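Local coordinates for conserved protein (Methanothermobacter thermautotrophicus, PDB 2WNY), which is of unknown function but probably binds RNA, as a DUF54 family protein whose gene belongs to the archaeal exosome superoperon, at residues Lys25-Leu30 with Thr53-Arg58; Asn32-Ala37 with Gly57-Arg62. The protein carries 1 engineered substitution. One frame throughout, in Å; residues are numbered along the deposited sequence.

Interaction 1 of 2, residues Lys25-Leu30 with Thr53-Arg58; sequences KVIEAL and TVLRGR
Val26 and Leu55 meet through single methyl groups, CG1 of Val26 lying 3.9 Å from CD1 of Leu55. Val26 points toward the strand. Its CG1 is anti to the backbone N (chi1 177°), and this is the branch that meets the leucine. The two side chains approach at a slant. Val26 is buried and also touches Leu15 of strand 8-17 and Lys99 of helix 99-103.

Ile27 follows one residue on and reaches the same methyl from another direction. Its CG1 is 3.9 Å from CD1 of Leu55, and the two side chains cross at about a right angle. CD1 of Leu55 thus packs against two consecutive helix residues, which lie roughly 90° apart about that methyl. The pairing places helix 23-30 over one face of the antiparallel sheet, with strand 51-59 lying between strands 40-45 and 8-17. CA of Ile27 and CA of Leu55, 8.4 Å apart, are the closest CA pair of the two segments. Ile27 also touches Arg41 of strand 40-45.

Leu30, one turn after Val26, points toward the strand too, but its CD2 stays 5.4 Å from CB of Leu55, and the side chain packs on Pro39.

Interaction 2 of 2, residues Asn32-Ala37 with Gly57-Arg62; sequences NVIPGA and GRLDRR
Leu59 and Ile34 have the most surface buried here, and they meet by one methyl each. CD2 of Leu59 is 3.8 Å from CG2 of Ile34. Both residues point across the contact, and their side chains run past one another antiparallel. CG2 of Ile34 is the branch anti to the backbone N, while CG1 lies beside that N (chi1 -58°). This pair is wholly apolar, and both residues are buried.

Arg61 forms the exposed margin. Its chain bends at chi3 (-58°), and CD1 of Leu59 covers one face of the guanidinium, 3.2 Å above its plane and off-centre. Gly36 O lies oblique to the guanidinium, 3.6 Å from NH2 of Arg61, and no hydrogen bond forms. A water in the guanidinium plane makes the polar link instead. It accepts from NH2 of Arg61 at 2.7 Å and donates to Pro35 O at 3.2 Å.

Residues Ile34 to Ala37 form a type II beta turn, closed by Ala37 N to Ile34 O at 3.1 Å. Gly36 has the positive phi (80°) of this turn. The loop lies between helix 23-30 and strand 40-45. Ile34 also packs on Tyr13 of strand 8-17, and Leu59 on Ala64 and Leu65 of helix 62-76.

Overall arrangement
Interactions 1 and 2 have centres about 10 Å apart and both use strand 51-59. Along the chain, helix 23-30 comes first, then the loop 32-37, then strand 40-45 and the shared strand. The two first segments follow each other closely, and the second segments overlap at Gly57 and Arg58. The contacts touch directly: Leu30 CD2 is 3.7 Å from Ala37 CB. Interaction 1 sets the helix on the sheet, and interaction 2 continues along the strand past its end, to the start of helix 62-76. Together they tie the helix and the loop after it to one strand of the six-stranded antiparallel sheet. All four segments fall in the RNA-binding-related region; a role there is only inferred.

Interaction 1 of 2, residues Lys25-Leu30 with Thr53-Arg58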
ATOM      1  N   LYS A  25       9.939   4.367  14.260  1.00 23.90           N
ATOM      2  CA  LYS A  25       9.479   5.399  13.317  1.00 21.42           C
ATOM      3  C   LYS A  25       9.071   4.863  11.952  1.00 19.60           C
ATOM      4  O   LYS A  25       8.165   5.412  11.330  1.00 22.52           O
ATOM      5  CB  LYS A  25      10.551   6.466  13.147  1.00 22.03           C
ATOM      6  CG  LYS A  25      10.787   7.219  14.436  1.00 30.21           C
ATOM      7  CD  LYS A  25      11.514   8.521  14.201  1.00 44.62           C
ATOM      8  CE  LYS A  25      12.987   8.352  14.389  1.00 37.92           C
ATOM      9  NZ  LYS A  25      13.707   9.634  14.203  1.00 45.08           N
ATOM     10  N   VAL A  26       9.769   3.831  11.447  1.00 19.66           N
ATOM     11  CA  VAL A  26       9.357   3.198  10.207  1.00 19.41           C
ATOM     12  C   VAL A  26       7.930   2.601  10.383  1.00 22.23           C
ATOM     13  O   VAL A  26       7.068   2.741   9.507  1.00 22.17           O
ATOM     14  CB  VAL A  26      10.380   2.150   9.729  1.00 21.35           C
ATOM     15  CG1 VAL A  26       9.894   1.429   8.451  1.00 20.21           C
ATOM     16  CG2 VAL A  26      11.747   2.839   9.421  1.00 18.49           C
ATOM     17  N   ILE A  27       7.705   1.943  11.514  1.00 20.73           N
ATOM     18  CA  ILE A  27       6.406   1.341  11.806  1.00 22.82           C
ATOM     19  C   ILE A  27       5.384   2.449  12.036  1.00 22.77           C
ATOM     20  O   ILE A  27       4.250   2.338  11.572  1.00 22.98           O
ATOM     21  CB  ILE A  27       6.482   0.366  13.000  1.00 25.48           C
ATOM     22  CG1 ILE A  27       7.125  -0.967  12.562  1.00 23.54           C
ATOM     23  CG2 ILE A  27       5.105   0.079  13.550  1.00 20.74           C
ATOM     24  CD1 ILE A  27       7.658  -1.796  13.718  1.00 26.87           C
ATOM     25  N   GLU A  28       5.776   3.524  12.729  1.00 22.64           N
ATOM     26  CA  GLU A  28       4.858   4.682  12.828  1.00 24.79           C
ATOM     27  C   GLU A  28       4.408   5.162  11.435  1.00 23.54           C
ATOM     28  O   GLU A  28       3.226   5.441  11.221  1.00 27.56           O
ATOM     29  CB  GLU A  28       5.491   5.829  13.613  1.00 25.39           C
ATOM     30  CG  GLU A  28       4.568   7.015  13.856  1.00 36.58           C
ATOM     31  CD  GLU A  28       5.310   8.207  14.456  1.00 40.12           C
ATOM     32  OE1 GLU A  28       6.413   8.016  15.004  1.00 36.38           O
ATOM     33  OE2 GLU A  28       4.797   9.336  14.367  1.00 38.88           O
ATOM     34  N   ALA A  29       5.351   5.274  10.494  1.00 23.89           N
ATOM     35  CA  ALA A  29       5.017   5.639   9.110  1.00 24.15           C
ATOM     36  C   ALA A  29       4.044   4.632   8.461  1.00 22.57           C
ATOM     37  O   ALA A  29       3.039   5.013   7.875  1.00 22.89           O
ATOM     38  CB  ALA A  29       6.300   5.781   8.267  1.00 19.54           C
ATOM     39  N   LEU A  30       4.336   3.341   8.578  1.00 22.65           N
ATOM     40  CA  LEU A  30       3.395   2.321   8.094  1.00 22.03           C
ATOM     41  C   LEU A  30       2.008   2.480   8.680  1.00 23.32           C
ATOM     42  O   LEU A  30       1.017   2.371   7.956  1.00 24.26           O
ATOM     43  CB  LEU A  30       3.912   0.923   8.431  1.00 22.50           C
ATOM     44  CG  LEU A  30       2.929  -0.236   8.297  1.00 20.58           C
ATOM     45  CD1 LEU A  30       2.590  -0.431   6.803  1.00 25.63           C
ATOM     46  CD2 LEU A  30       3.546  -1.506   8.857  1.00 26.29           C
ATOM     47  N   THR A  53      15.895  -4.872   7.511  1.00 26.45           N
ATOM     48  CA  THR A  53      14.785  -5.670   7.955  1.00 28.14           C
ATOM     49  C   THR A  53      13.670  -5.340   6.990  1.00 27.56           C
ATOM     50  O   THR A  53      13.388  -4.175   6.739  1.00 26.09           O
ATOM     51  CB  THR A  53      14.336  -5.311   9.378  1.00 26.97           C
ATOM     52  OG1 THR A  53      15.401  -5.589  10.275  1.00 29.71           O
ATOM     53  CG2 THR A  53      13.147  -6.179   9.786  1.00 21.19           C
ATOM     54  N   VAL A  54      13.056  -6.372   6.429  1.00 28.09           N
ATOM     55  CA  VAL A  54      11.823  -6.167   5.662  1.00 26.33           C
ATOM     56  C   VAL A  54      10.655  -6.350   6.615  1.00 25.72           C
ATOM     57  O   VAL A  54      10.594  -7.349   7.337  1.00 25.53           O
ATOM     58  CB  VAL A  54      11.711  -7.173   4.479  1.00 31.67           C
ATOM     59  CG1 VAL A  54      10.301  -7.188   3.903  1.00 28.44           C
ATOM     60  CG2 VAL A  54      12.700  -6.804   3.408  1.00 29.20           C
ATOM     61  N   LEU A  55       9.754  -5.372   6.629  1.00 22.18           N
ATOM     62  CA  LEU A  55       8.497  -5.483   7.363  1.00 26.41           C
ATOM     63  C   LEU A  55       7.406  -5.790   6.361  1.00 24.70           C
ATOM     64  O   LEU A  55       7.130  -4.974   5.485  1.00 28.26           O
ATOM     65  CB  LEU A  55       8.184  -4.163   8.091  1.00 22.82           C
ATOM     66  CG  LEU A  55       9.291  -3.729   9.065  1.00 26.09           C
ATOM     67  CD1 LEU A  55       9.067  -2.252   9.496  1.00 19.11           C
ATOM     68  CD2 LEU A  55       9.370  -4.655  10.292  1.00 26.49           C
ATOM     69  N   ARG A  56       6.814  -6.968   6.483  1.00 27.88           N
ATOM     70  CA  ARG A  56       5.801  -7.458   5.558  1.00 29.65           C
ATOM     71  C   ARG A  56       4.516  -7.878   6.278  1.00 30.03           C
ATOM     72  O   ARG A  56       4.538  -8.303   7.431  1.00 28.82           O
ATOM     73  CB  ARG A  56       6.325  -8.702   4.850  1.00 34.48           C
ATOM     74  CG  ARG A  56       7.143  -8.484   3.633  1.00 40.26           C
ATOM     75  CD  ARG A  56       7.441  -9.853   2.991  1.00 57.58           C
ATOM     76  NE  ARG A  56       8.798  -9.933   2.448  1.00 70.04           N
ATOM     77  CZ  ARG A  56       9.129  -9.751   1.170  1.00 72.90           C
ATOM     78  NH1 ARG A  56       8.198  -9.473   0.261  1.00 77.16           N
ATOM     79  NH2 ARG A  56      10.400  -9.844   0.804  1.00 66.18           N
ATOM     80  N   GLY A  57       3.398  -7.810   5.568  1.00 29.65           N
ATOM     81  CA  GLY A  57       2.145  -8.324   6.096  1.00 29.91           C
ATOM     82  C   GLY A  57       1.167  -8.517   4.964  1.00 33.94           C
ATOM     83  O   GLY A  57       1.340  -7.970   3.859  1.00 31.56           O
ATOM     84  N   ARG A  58       0.178  -9.352   5.233  1.00 37.12           N
ATOM     85  CA  ARG A  58      -1.006  -9.473   4.398  1.00 40.42           C
ATOM     86  C   ARG A  58      -2.175  -9.267   5.341  1.00 41.61           C
ATOM     87  O   ARG A  58      -2.358  -9.998   6.341  1.00 40.11           O
ATOM     88  CB  ARG A  58      -1.058 -10.818   3.674  1.00 43.36           C
ATOM     89  CG  ARG A  58      -2.066 -10.852   2.522  1.00 49.92           C
ATOM     90  CD  ARG A  58      -2.199 -12.264   1.999  1.00 62.37           C
ATOM     91  NE  ARG A  58      -3.543 -12.583   1.504  1.00 75.20           N
ATOM     92  CZ  ARG A  58      -4.658 -12.600   2.244  1.00 79.04           C
ATOM     93  NH1 ARG A  58      -4.636 -12.276   3.535  1.00 69.27           N
ATOM     94  NH2 ARG A  58      -5.816 -12.927   1.678  1.00 80.13           N
TER

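Interaction 2 of 2, residues Asn32-Ala37 with Gly57-Arg62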
ATOM      1  N   ASN A  32       0.570   5.090   9.574  1.00 24.96           N
ATOM      2  CA  ASN A  32      -0.149   6.218   8.986  1.00 27.81           C
ATOM      3  C   ASN A  32      -0.779   5.817   7.656  1.00 28.01           C
ATOM      4  O   ASN A  32      -1.479   6.587   7.026  1.00 27.45           O
ATOM      5  CB  ASN A  32       0.771   7.418   8.820  1.00 29.54           C
ATOM      6  CG  ASN A  32       1.015   8.135  10.127  1.00 30.95           C
ATOM      7  OD1 ASN A  32       0.188   8.076  11.026  1.00 29.65           O
ATOM      8  ND2 ASN A  32       2.158   8.790  10.248  1.00 27.25           N
ATOM      9  N   VAL A  33      -0.489   4.599   7.214  1.00 26.89           N
ATOM     10  CA  VAL A  33      -1.064   4.095   5.982  1.00 27.13           C
ATOM     11  C   VAL A  33      -2.007   2.966   6.378  1.00 27.35           C
ATOM     12  O   VAL A  33      -3.154   2.921   5.938  1.00 28.98           O
ATOM     13  CB  VAL A  33       0.030   3.584   5.003  1.00 28.22           C
ATOM     14  CG1 VAL A  33      -0.595   2.950   3.752  1.00 28.59           C
ATOM     15  CG2 VAL A  33       0.999   4.719   4.599  1.00 26.19           C
ATOM     16  N   ILE A  34      -1.554   2.066   7.249  1.00 21.07           N
ATOM     17  CA  ILE A  34      -2.469   1.034   7.754  1.00 27.02           C
ATOM     18  C   ILE A  34      -2.402   1.027   9.269  1.00 26.27           C
ATOM     19  O   ILE A  34      -1.520   0.386   9.838  1.00 26.75           O
ATOM     20  CB  ILE A  34      -2.088  -0.364   7.205  1.00 25.42           C
ATOM     21  CG1 ILE A  34      -2.113  -0.383   5.672  1.00 32.01           C
ATOM     22  CG2 ILE A  34      -2.989  -1.442   7.787  1.00 30.54           C
ATOM     23  CD1 ILE A  34      -1.517  -1.654   5.043  1.00 32.89           C
ATOM     24  N   PRO A  35      -3.312   1.760   9.946  1.00 29.74           N
ATOM     25  CA  PRO A  35      -3.253   1.727  11.401  1.00 30.68           C
ATOM     26  C   PRO A  35      -3.398   0.303  11.916  1.00 30.28           C
ATOM     27  O   PRO A  35      -4.154  -0.476  11.366  1.00 33.16           O
ATOM     28  CB  PRO A  35      -4.478   2.567  11.815  1.00 32.75           C
ATOM     29  CG  PRO A  35      -4.579   3.587  10.679  1.00 30.81           C
ATOM     30  CD  PRO A  35      -4.368   2.675   9.472  1.00 31.92           C
ATOM     31  N   GLY A  36      -2.649  -0.024  12.954  1.00 31.58           N
ATOM     32  CA  GLY A  36      -2.718  -1.342  13.557  1.00 31.81           C
ATOM     33  C   GLY A  36      -1.937  -2.411  12.822  1.00 31.79           C
ATOM     34  O   GLY A  36      -1.913  -3.560  13.265  1.00 33.21           O
ATOM     35  N   ALA A  37      -1.283  -2.068  11.710  1.00 28.60           N
ATOM     36  CA  ALA A  37      -0.537  -3.104  11.009  1.00 28.51           C
ATOM     37  C   ALA A  37       0.530  -3.666  11.944  1.00 28.28           C
ATOM     38  O   ALA A  37       1.190  -2.926  12.674  1.00 26.45           O
ATOM     39  CB  ALA A  37       0.091  -2.561   9.705  1.00 29.66           C
ATOM     40  N   GLY A  57       3.398  -7.810   5.568  1.00 29.65           N
ATOM     41  CA  GLY A  57       2.145  -8.324   6.096  1.00 29.91           C
ATOM     42  C   GLY A  57       1.167  -8.517   4.964  1.00 33.94           C
ATOM     43  O   GLY A  57       1.340  -7.970   3.859  1.00 31.56           O
ATOM     44  N   ARG A  58       0.178  -9.352   5.233  1.00 37.12           N
ATOM     45  CA  ARG A  58      -1.006  -9.473   4.398  1.00 40.42           C
ATOM     46  C   ARG A  58      -2.175  -9.267   5.341  1.00 41.61           C
ATOM     47  O   ARG A  58      -2.358  -9.998   6.341  1.00 40.11           O
ATOM     48  CB  ARG A  58      -1.058 -10.818   3.674  1.00 43.36           C
ATOM     49  CG  ARG A  58      -2.066 -10.852   2.522  1.00 49.92           C
ATOM     50  CD  ARG A  58      -2.199 -12.264   1.999  1.00 62.37           C
ATOM     51  NE  ARG A  58      -3.543 -12.583   1.504  1.00 75.20           N
ATOM     52  CZ  ARG A  58      -4.658 -12.600   2.244  1.00 79.04           C
ATOM     53  NH1 ARG A  58      -4.636 -12.276   3.535  1.00 69.27           N
ATOM     54  NH2 ARG A  58      -5.816 -12.927   1.678  1.00 80.13           N
ATOM     55  N   LEU A  59      -2.924  -8.213   5.048  1.00 40.58           N
ATOM     56  CA  LEU A  59      -4.001  -7.771   5.890  1.00 39.17           C
ATOM     57  C   LEU A  59      -5.323  -8.095   5.190  1.00 40.42           C
ATOM     58  O   LEU A  59      -5.498  -7.749   4.021  1.00 39.01           O
ATOM     59  CB  LEU A  59      -3.865  -6.259   6.058  1.00 39.13           C
ATOM     60  CG  LEU A  59      -5.036  -5.548   6.722  1.00 40.97           C
ATOM     61  CD1 LEU A  59      -4.866  -5.600   8.231  1.00 49.55           C
ATOM     62  CD2 LEU A  59      -5.123  -4.107   6.219  1.00 46.69           C
ATOM     63  N   ASP A  60      -6.235  -8.779   5.883  1.00 38.32           N
ATOM     64  CA  ASP A  60      -7.571  -8.978   5.360  1.00 39.18           C
ATOM     65  C   ASP A  60      -8.670  -8.688   6.403  1.00 38.17           C
ATOM     66  O   ASP A  60      -9.842  -8.946   6.144  1.00 37.16           O
ATOM     67  CB  ASP A  60      -7.714 -10.382   4.735  1.00 43.09           C
ATOM     68  CG  ASP A  60      -7.860 -11.494   5.780  1.00 46.30           C
ATOM     69  OD1 ASP A  60      -7.447 -11.303   6.947  1.00 54.55           O
ATOM     70  OD2 ASP A  60      -8.374 -12.572   5.419  1.00 51.11           O
ATOM     71  N   ARG A  61      -8.289  -8.137   7.563  1.00 36.95           N
ATOM     72  CA  ARG A  61      -9.273  -7.765   8.603  1.00 36.60           C
ATOM     73  C   ARG A  61     -10.211  -6.705   8.045  1.00 35.31           C
ATOM     74  O   ARG A  61      -9.751  -5.667   7.578  1.00 31.43           O
ATOM     75  CB  ARG A  61      -8.599  -7.197   9.867  1.00 35.25           C
ATOM     76  CG  ARG A  61      -7.776  -8.192  10.662  1.00 44.35           C
ATOM     77  CD  ARG A  61      -7.260  -7.597  11.987  1.00 55.23           C
ATOM     78  NE  ARG A  61      -6.428  -6.393  11.849  1.00 47.58           N
ATOM     79  CZ  ARG A  61      -5.134  -6.378  11.527  1.00 46.39           C
ATOM     80  NH1 ARG A  61      -4.466  -7.501  11.257  1.00 43.70           N
ATOM     81  NH2 ARG A  61      -4.493  -5.218  11.457  1.00 41.67           N
ATOM     82  N   ARG A  62     -11.515  -6.968   8.125  1.00 33.89           N
ATOM     83  CA  ARG A  62     -12.548  -6.068   7.632  1.00 35.14           C
ATOM     84  C   ARG A  62     -12.409  -4.611   8.129  1.00 33.49           C
ATOM     85  O   ARG A  62     -12.483  -3.678   7.338  1.00 30.27           O
ATOM     86  CB  ARG A  62     -13.917  -6.609   8.021  1.00 35.56           C
ATOM     87  CG  ARG A  62     -15.039  -5.627   7.785  1.00 38.88           C
ATOM     88  CD  ARG A  62     -16.374  -6.166   8.157  1.00 40.51           C
ATOM     89  NE  ARG A  62     -17.403  -5.299   7.608  1.00 41.07           N
ATOM     90  CZ  ARG A  62     -18.071  -4.391   8.304  1.00 45.40           C
ATOM     91  NH1 ARG A  62     -17.849  -4.243   9.601  1.00 45.48           N
ATOM     92  NH2 ARG A  62     -18.973  -3.638   7.702  1.00 48.38           N
TER
HETATM   93  O   HOH W   1      -5.608  -3.056  12.564  1.00 17.33           O